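Local atomic coordinates of cytochrome b5 reductase 4 (Homo sapiens, PDB entry 3LF5), a protein that probably passes electrons from NADH, through flavin, to the heme of its cytochrome b5 domain. Residues Lys14-Lys18 against Lys19-Trp23. Residues are numbered along the deposited sequence; the frame is centred on the assembly and turned at random. Where two conformers were deposited one is given.
Sequences KKHNK and KDDCW
His16 to Trp23 form a tight antiparallel beta hairpin: a type I turn from Lys18 to Asp21 is closed by Asp21 N to Lys18 O (2.9 Å) and the longer return bond Lys18 N to Asp21 O, while Trp23 N bonds to His16 O (2.9 Å, 162° at the hydrogen). Opposite Asp21 the first strand places two residues, Asn17 and Lys18, a classic beta bulge. The hairpin pairs strand 17-18 with the start of strand 21-26, just after helix 10-15, in the cytochrome b5-like domain.

Its side-chain contact centres on His16 and Trp23, which run alongside each other in the same direction. The imidazole lies flat on the six-membered ring of the indole, centroids 3.5 Å apart and planes parallel (0°), a face-to-face stack; nearer the backbone, His16 CB sits over the five-membered ring, 3.7 Å from its centroid, as a CH-pi contact. Both side chains leave the backbone with CG anti to the carbonyl carbon, which is consistent with their running alongside each other. An alanine at Trp23, lacking the indole, is likely to leave a gap against one imidazole face and His16 with less to hold its ring flat.

Helix 10-15 and strands 6-8 and 29-32 also touch the Trp23 side chain, packing it between these elements and His16. At the ring's other nitrogen, His16 NE2 bonds to Glu12, so carboxylates engage both nitrogens and would be expected to favour a protonated imidazole. Asp21 CG stands anti to its own N (chi1 -174°), which carries the carboxylate to the imidazole edge. There His16 ND1 donates to Asp21 OD1 at 2.7 Å, nearly straight and within the ring plane, yet reaching that oxygen from above the carboxylate plane.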
# COMPACT_ATOMS: atom_id res chain seq x y z
N LYS A 14 -2.88 3.46 -6.53
CA LYS A 14 -3.65 2.74 -5.51
C LYS A 14 -4.97 2.17 -6.01
O LYS A 14 -5.52 1.29 -5.37
CB LYS A 14 -3.91 3.63 -4.31
CG LYS A 14 -2.70 4.00 -3.58
CD LYS A 14 -3.01 5.09 -2.56
CE LYS A 14 -4.09 4.69 -1.58
NZ LYS A 14 -3.60 3.59 -0.72
N LYS A 15 -5.46 2.63 -7.17
CA LYS A 15 -6.66 2.04 -7.76
C LYS A 15 -6.41 0.61 -8.24
O LYS A 15 -7.34 -0.19 -8.39
CB LYS A 15 -7.10 2.86 -8.97
CG LYS A 15 -7.54 4.26 -8.67
CD LYS A 15 -7.82 5.03 -9.95
CE LYS A 15 -8.32 6.44 -9.67
NZ LYS A 15 -7.28 7.33 -9.08
N HIS A 16 -5.16 0.29 -8.53
CA HIS A 16 -4.80 -0.98 -9.13
C HIS A 16 -4.26 -1.91 -8.05
O HIS A 16 -3.07 -2.26 -8.02
CB HIS A 16 -3.80 -0.74 -10.26
CG HIS A 16 -4.30 0.22 -11.27
ND1 HIS A 16 -4.99 -0.17 -12.41
CD2 HIS A 16 -4.24 1.56 -11.32
CE1 HIS A 16 -5.33 0.90 -13.10
NE2 HIS A 16 -4.87 1.97 -12.46
N ASN A 17 -5.16 -2.29 -7.14
CA ASN A 17 -4.77 -3.01 -5.93
C ASN A 17 -5.49 -4.35 -5.81
O ASN A 17 -5.64 -4.87 -4.71
CB ASN A 17 -4.98 -2.15 -4.67
CG ASN A 17 -6.45 -1.86 -4.42
OD1 ASN A 17 -7.28 -2.06 -5.29
ND2 ASN A 17 -6.77 -1.39 -3.22
N LYS A 18 -5.95 -4.89 -6.95
CA LYS A 18 -6.70 -6.14 -6.97
C LYS A 18 -5.93 -7.14 -7.81
O LYS A 18 -5.18 -6.76 -8.69
CB LYS A 18 -8.10 -5.94 -7.53
CG LYS A 18 -8.93 -4.89 -6.83
CD LYS A 18 -9.15 -5.24 -5.37
CE LYS A 18 -10.21 -4.32 -4.71
NZ LYS A 18 -9.92 -2.86 -4.79
N LYS A 19 -6.13 -8.42 -7.55
CA LYS A 19 -5.35 -9.42 -8.27
C LYS A 19 -5.44 -9.32 -9.79
O LYS A 19 -4.41 -9.46 -10.48
CB LYS A 19 -5.74 -10.81 -7.80
CG LYS A 19 -4.75 -11.85 -8.26
CD LYS A 19 -5.05 -13.21 -7.68
CE LYS A 19 -4.67 -13.29 -6.23
NZ LYS A 19 -4.68 -14.68 -5.76
N ASP A 20 -6.63 -9.03 -10.30
CA ASP A 20 -6.82 -8.93 -11.74
C ASP A 20 -6.43 -7.58 -12.32
O ASP A 20 -6.51 -7.41 -13.54
CB ASP A 20 -8.27 -9.28 -12.13
CG ASP A 20 -9.31 -8.21 -11.70
OD1 ASP A 20 -10.43 -8.25 -12.25
OD2 ASP A 20 -9.06 -7.37 -10.81
N ASP A 21 -6.05 -6.62 -11.46
CA ASP A 21 -5.66 -5.29 -11.89
C ASP A 21 -4.72 -4.75 -10.83
O ASP A 21 -5.09 -3.96 -9.96
CB ASP A 21 -6.88 -4.39 -12.06
CG ASP A 21 -6.54 -3.04 -12.65
OD1 ASP A 21 -5.40 -2.81 -13.06
OD2 ASP A 21 -7.48 -2.22 -12.76
N CYS A 22 -3.48 -5.23 -10.91
CA CYS A 22 -2.49 -5.04 -9.88
C CYS A 22 -1.29 -4.32 -10.43
O CYS A 22 -0.56 -4.88 -11.26
CB CYS A 22 -2.01 -6.40 -9.35
SG CYS A 22 -0.92 -6.29 -7.92
N TRP A 23 -1.09 -3.08 -10.00
CA TRP A 23 0.12 -2.34 -10.35
C TRP A 23 1.02 -2.27 -9.12
O TRP A 23 0.57 -2.06 -8.01
CB TRP A 23 -0.16 -0.92 -10.83
CG TRP A 23 -0.91 -0.79 -12.13
CD1 TRP A 23 -1.44 -1.77 -12.89
CD2 TRP A 23 -1.20 0.44 -12.79
NE1 TRP A 23 -2.03 -1.23 -14.02
CE2 TRP A 23 -1.89 0.13 -13.96
CE3 TRP A 23 -0.92 1.78 -12.50
CZ2 TRP A 23 -2.35 1.13 -14.84
CZ3 TRP A 23 -1.36 2.75 -13.37
CH2 TRP A 23 -2.07 2.43 -14.52